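Local structure of high-affinity zinc uptake system protein znuA (Streptococcus suis, 3MFQ) at residues T13-N17 with R30-A36; W151-L156 with Y270-K275. The protein binds zinc and probably serves as the solute-binding component of a metal-ion uptake transporter. All blocks are in the same frame, centred on the assembly; numbering follows the deposited sequence.

In the fold
Contact 1 (13-17 with 30-36) and contact 2 (151-156 with 270-275) lie apart, with centres 24 Å from each other and no touching atoms. Contact 1 is local in sequence: it packs the start of helix 14-24 against strand 29-32 and the turn after it, inside one beta-alpha-beta unit and not far from the zinc site. Contact 2 brings together two helices from distant parts of the chain, 131-156 and 266-281. Both are only partly buried. Polar links, one through a water, share contact 1 with a leucine methyl, whereas contact 2 has no hydrogen bond and relies on a valine knob and an indole with one lysine chain over a face and another at its edge.

Contact 1 (T13-N17 with R30-A36); sequences TSFLN and RDLLIPA
Asn17 OD1 accepts from Arg30 NH1 at 2.7 Å, a weak bond because the N-H...O angle is only 116°. With CG trans to the backbone N (chi1 -170°), the amide of Asn17 ends close beside Arg30; the Arg30 chain bends at chi3 and brings the guanidinium in with its plane 73° from the amide. Asn17 O lies over one face of that guanidinium, so the arginine meets both the side chain and the carbonyl of one residue. A water bridges the two backbones: it accepts from Ser14 N at 2.9 Å and donates to Ile34 O at 3.1 Å. The hydroxyl of Ser14 accepts from Leu256 N, tying the helix start to a distant loop.

The van der Waals part rests on Leu32, whose CD1 packs on the backbone at the helix start, 3.5 Å from Thr13 C and 3.8 Å from Ser14 N. Farther along, Ser14 CB meets Ala36 CB at 4.0 Å, a methyl-to-methylene contact between the helix start and the loop after the strand.

Within 13-17, Thr13 occupies the N-cap of helix 14-24, its side chain about 10 Å from the bound zinc, and Asn17 N bonds to Thr13 O at 3.0 Å in the first helical turn. This is the packing of a beta-alpha-beta unit: helix 14-24 follows strand 8-11 and leads to its parallel neighbour 29-32, an outermost strand of the sheet within this chain.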
# COMPACT_ATOMS: atom_id res chain seq x y z
N THR A 13 1.14 0.24 -10.61
CA THR A 13 0.20 -0.46 -9.74
C THR A 13 -1.21 0.08 -9.84
O THR A 13 -1.44 1.18 -10.34
CB THR A 13 0.63 -0.36 -8.27
OG1 THR A 13 0.23 0.91 -7.75
CG2 THR A 13 2.14 -0.51 -8.16
N SER A 14 -2.17 -0.70 -9.35
CA SER A 14 -3.56 -0.30 -9.34
C SER A 14 -3.75 0.98 -8.54
O SER A 14 -4.72 1.71 -8.76
CB SER A 14 -4.42 -1.42 -8.74
OG SER A 14 -3.93 -1.79 -7.46
N PHE A 15 -2.84 1.25 -7.61
CA PHE A 15 -2.89 2.48 -6.85
C PHE A 15 -2.87 3.65 -7.79
O PHE A 15 -3.78 4.48 -7.80
CB PHE A 15 -1.68 2.60 -5.93
CG PHE A 15 -1.67 1.63 -4.81
CD1 PHE A 15 -2.43 1.86 -3.68
CD2 PHE A 15 -0.90 0.48 -4.88
CE1 PHE A 15 -2.43 0.96 -2.64
CE2 PHE A 15 -0.89 -0.42 -3.84
CZ PHE A 15 -1.66 -0.18 -2.72
N LEU A 16 -1.82 3.72 -8.59
CA LEU A 16 -1.65 4.81 -9.52
C LEU A 16 -2.80 4.80 -10.52
O LEU A 16 -3.39 5.84 -10.80
CB LEU A 16 -0.28 4.71 -10.19
CG LEU A 16 0.83 4.53 -9.15
CD1 LEU A 16 2.21 4.57 -9.79
CD2 LEU A 16 0.71 5.58 -8.05
N ASN A 17 -3.15 3.61 -11.01
CA ASN A 17 -4.29 3.45 -11.92
C ASN A 17 -5.52 4.22 -11.45
O ASN A 17 -6.21 4.85 -12.26
CB ASN A 17 -4.65 1.98 -12.11
CG ASN A 17 -5.66 1.78 -13.23
OD1 ASN A 17 -5.44 2.21 -14.36
ND2 ASN A 17 -6.77 1.12 -12.92
N ARG A 30 -4.69 5.00 -19.85
CA ARG A 30 -3.88 4.36 -18.82
C ARG A 30 -3.38 2.94 -19.15
O ARG A 30 -4.14 2.08 -19.59
CB ARG A 30 -4.59 4.43 -17.46
CG ARG A 30 -4.68 5.86 -16.89
CD ARG A 30 -5.49 5.98 -15.61
NE ARG A 30 -6.93 5.96 -15.87
CZ ARG A 30 -7.63 4.85 -16.03
NH1 ARG A 30 -7.03 3.67 -15.95
NH2 ARG A 30 -8.93 4.91 -16.27
N ASP A 31 -2.09 2.72 -18.94
CA ASP A 31 -1.46 1.43 -19.19
C ASP A 31 -0.98 0.79 -17.90
O ASP A 31 0.18 0.95 -17.51
CB ASP A 31 -0.29 1.59 -20.16
CG ASP A 31 -0.53 0.87 -21.47
OD1 ASP A 31 -0.33 -0.36 -21.52
OD2 ASP A 31 -0.91 1.55 -22.45
N LEU A 32 -1.87 0.08 -17.23
CA LEU A 32 -1.51 -0.60 -15.99
C LEU A 32 -0.60 -1.78 -16.28
O LEU A 32 -0.92 -2.64 -17.11
CB LEU A 32 -2.76 -1.06 -15.24
CG LEU A 32 -2.47 -1.86 -13.97
CD1 LEU A 32 -1.50 -1.11 -13.07
CD2 LEU A 32 -3.75 -2.18 -13.23
N LEU A 33 0.53 -1.82 -15.59
CA LEU A 33 1.51 -2.88 -15.80
C LEU A 33 1.27 -4.05 -14.85
O LEU A 33 1.09 -5.18 -15.28
CB LEU A 33 2.93 -2.34 -15.61
CG LEU A 33 3.22 -1.02 -16.32
CD1 LEU A 33 4.71 -0.76 -16.33
CD2 LEU A 33 2.67 -1.04 -17.73
N ILE A 34 1.26 -3.75 -13.56
CA ILE A 34 1.05 -4.77 -12.54
C ILE A 34 -0.44 -4.90 -12.21
O ILE A 34 -1.03 -4.00 -11.60
CB ILE A 34 1.84 -4.44 -11.26
CG1 ILE A 34 3.30 -4.14 -11.60
CG2 ILE A 34 1.74 -5.58 -10.26
CD1 ILE A 34 4.16 -3.80 -10.41
N PRO A 35 -1.04 -6.03 -12.61
CA PRO A 35 -2.47 -6.29 -12.39
C PRO A 35 -2.83 -6.32 -10.91
O PRO A 35 -2.09 -6.88 -10.11
CB PRO A 35 -2.67 -7.68 -13.00
CG PRO A 35 -1.54 -7.84 -13.95
CD PRO A 35 -0.38 -7.13 -13.33
N ALA A 36 -3.96 -5.72 -10.56
CA ALA A 36 -4.44 -5.73 -9.18
C ALA A 36 -4.43 -7.16 -8.65
O ALA A 36 -4.87 -8.08 -9.33
CB ALA A 36 -5.84 -5.15 -9.10
O HOH W 1 -2.06 -3.53 -8.74

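Contact 2 (W151-L156 with Y270-K275); sequences WVEKEL and YKHNVK
Helices 151-156 and 270-275 run nearly parallel, their axes 10.4 Å apart at an angle of 11°, with Val152 and Val274 the closest pair of CA atoms at 6.7 Å. Val274 is a knob in a hole formed by Trp151, Val152, Glu155 and Leu156. Its CG1, trans to the backbone N (chi1 167°), pushes between Leu156 CD1 and Glu155 CG, 3.4 Å from the latter, while its CG2 turns to Val152 CG1 at 3.7 Å. The Trp151 indole lies alongside the knob, with CZ3 3.6 Å from Val274 CG1. Lys271 crosses one face of the indole: its CG makes a CH-pi contact 3.9 Å from the centroid of the six-membered ring. Glu155 OE1 lies over the opposite face, and Lys275 CG comes to the ring edge near its plane, 3.9 Å from Trp151 CH2. Val152 CG2 meets Tyr270 CE1 at 3.9 Å. Tyr180, from a loop, touches Val152, Leu156 and Tyr270. The contact thus joins the last turns of helix 131-156, which probably spans the two lobes as the long helix does in relatives of TroA, to the C-terminal helix 266-281 lying along its end.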
# COMPACT_ATOMS: atom_id res chain seq x y z
N TRP A 151 -12.16 10.54 8.77
CA TRP A 151 -13.00 9.35 8.86
C TRP A 151 -12.26 8.23 9.56
O TRP A 151 -12.80 7.58 10.46
CB TRP A 151 -13.42 8.91 7.46
CG TRP A 151 -14.35 7.72 7.45
CD1 TRP A 151 -15.71 7.75 7.47
CD2 TRP A 151 -13.97 6.34 7.40
NE1 TRP A 151 -16.21 6.47 7.43
CE2 TRP A 151 -15.16 5.59 7.40
CE3 TRP A 151 -12.74 5.67 7.36
CZ2 TRP A 151 -15.16 4.19 7.35
CZ3 TRP A 151 -12.75 4.29 7.32
CH2 TRP A 151 -13.94 3.57 7.32
N VAL A 152 -11.02 7.99 9.15
CA VAL A 152 -10.21 6.93 9.73
C VAL A 152 -10.00 7.16 11.22
O VAL A 152 -10.14 6.24 12.02
CB VAL A 152 -8.83 6.85 9.05
CG1 VAL A 152 -8.00 5.74 9.68
CG2 VAL A 152 -8.98 6.61 7.56
N GLU A 153 -9.68 8.40 11.57
CA GLU A 153 -9.49 8.78 12.97
C GLU A 153 -10.72 8.45 13.82
O GLU A 153 -10.63 7.70 14.78
CB GLU A 153 -9.16 10.27 13.08
CG GLU A 153 -7.73 10.64 12.70
CD GLU A 153 -6.72 10.22 13.76
OE1 GLU A 153 -7.11 9.54 14.73
OE2 GLU A 153 -5.53 10.57 13.61
N LYS A 154 -11.86 9.03 13.46
CA LYS A 154 -13.09 8.79 14.19
C LYS A 154 -13.39 7.29 14.22
O LYS A 154 -13.89 6.77 15.21
CB LYS A 154 -14.26 9.55 13.55
CG LYS A 154 -15.61 9.31 14.21
CD LYS A 154 -16.64 10.35 13.79
CE LYS A 154 -16.25 11.75 14.26
NZ LYS A 154 -17.06 12.82 13.61
N GLU A 155 -13.07 6.61 13.12
CA GLU A 155 -13.36 5.20 12.99
C GLU A 155 -12.49 4.36 13.93
O GLU A 155 -12.96 3.43 14.58
CB GLU A 155 -13.17 4.75 11.54
CG GLU A 155 -13.90 3.47 11.18
CD GLU A 155 -15.39 3.67 10.98
OE1 GLU A 155 -15.84 4.83 10.96
OE2 GLU A 155 -16.11 2.66 10.85
N LEU A 156 -11.20 4.71 14.00
CA LEU A 156 -10.24 3.96 14.81
C LEU A 156 -10.37 4.26 16.30
O LEU A 156 -10.02 3.42 17.14
CB LEU A 156 -8.82 4.28 14.35
CG LEU A 156 -8.16 3.29 13.38
CD1 LEU A 156 -9.19 2.68 12.44
CD2 LEU A 156 -7.05 3.98 12.60
N TYR A 270 -9.10 1.88 1.48
CA TYR A 270 -8.71 2.37 2.80
C TYR A 270 -9.79 2.08 3.83
O TYR A 270 -9.52 1.52 4.90
CB TYR A 270 -8.46 3.87 2.74
CG TYR A 270 -7.29 4.33 3.55
CD1 TYR A 270 -7.28 4.19 4.93
CD2 TYR A 270 -6.18 4.90 2.94
CE1 TYR A 270 -6.21 4.61 5.67
CE2 TYR A 270 -5.10 5.33 3.68
CZ TYR A 270 -5.12 5.18 5.05
OH TYR A 270 -4.05 5.60 5.81
N LYS A 271 -11.02 2.48 3.52
CA LYS A 271 -12.14 2.28 4.41
C LYS A 271 -12.31 0.80 4.71
O LYS A 271 -12.49 0.40 5.86
CB LYS A 271 -13.43 2.84 3.80
CG LYS A 271 -13.41 4.34 3.58
CD LYS A 271 -14.73 4.83 3.00
CE LYS A 271 -14.71 6.33 2.77
NZ LYS A 271 -15.99 6.82 2.20
N HIS A 272 -12.23 -0.01 3.66
CA HIS A 272 -12.32 -1.46 3.80
C HIS A 272 -11.33 -1.97 4.84
O HIS A 272 -11.70 -2.74 5.73
CB HIS A 272 -12.06 -2.14 2.45
CG HIS A 272 -11.89 -3.62 2.55
ND1 HIS A 272 -12.94 -4.50 2.36
CD2 HIS A 272 -10.80 -4.38 2.81
CE1 HIS A 272 -12.50 -5.74 2.50
NE2 HIS A 272 -11.20 -5.69 2.77
N ASN A 273 -10.08 -1.55 4.71
CA ASN A 273 -9.05 -1.95 5.66
C ASN A 273 -9.42 -1.52 7.08
O ASN A 273 -9.36 -2.33 8.01
CB ASN A 273 -7.70 -1.37 5.26
CG ASN A 273 -7.06 -2.12 4.11
OD1 ASN A 273 -7.63 -3.07 3.57
ND2 ASN A 273 -5.85 -1.71 3.73
N VAL A 274 -9.80 -0.26 7.23
CA VAL A 274 -10.12 0.29 8.54
C VAL A 274 -11.29 -0.42 9.22
O VAL A 274 -11.17 -0.87 10.36
CB VAL A 274 -10.43 1.79 8.45
CG1 VAL A 274 -11.08 2.28 9.73
CG2 VAL A 274 -9.17 2.57 8.15
N LYS A 275 -12.42 -0.53 8.52
CA LYS A 275 -13.59 -1.22 9.08
C LYS A 275 -13.21 -2.62 9.54
O LYS A 275 -13.67 -3.10 10.57
CB LYS A 275 -14.72 -1.31 8.05
CG LYS A 275 -15.40 0.01 7.72
CD LYS A 275 -16.66 -0.23 6.89
CE LYS A 275 -17.30 1.08 6.43
NZ LYS A 275 -18.58 0.85 5.71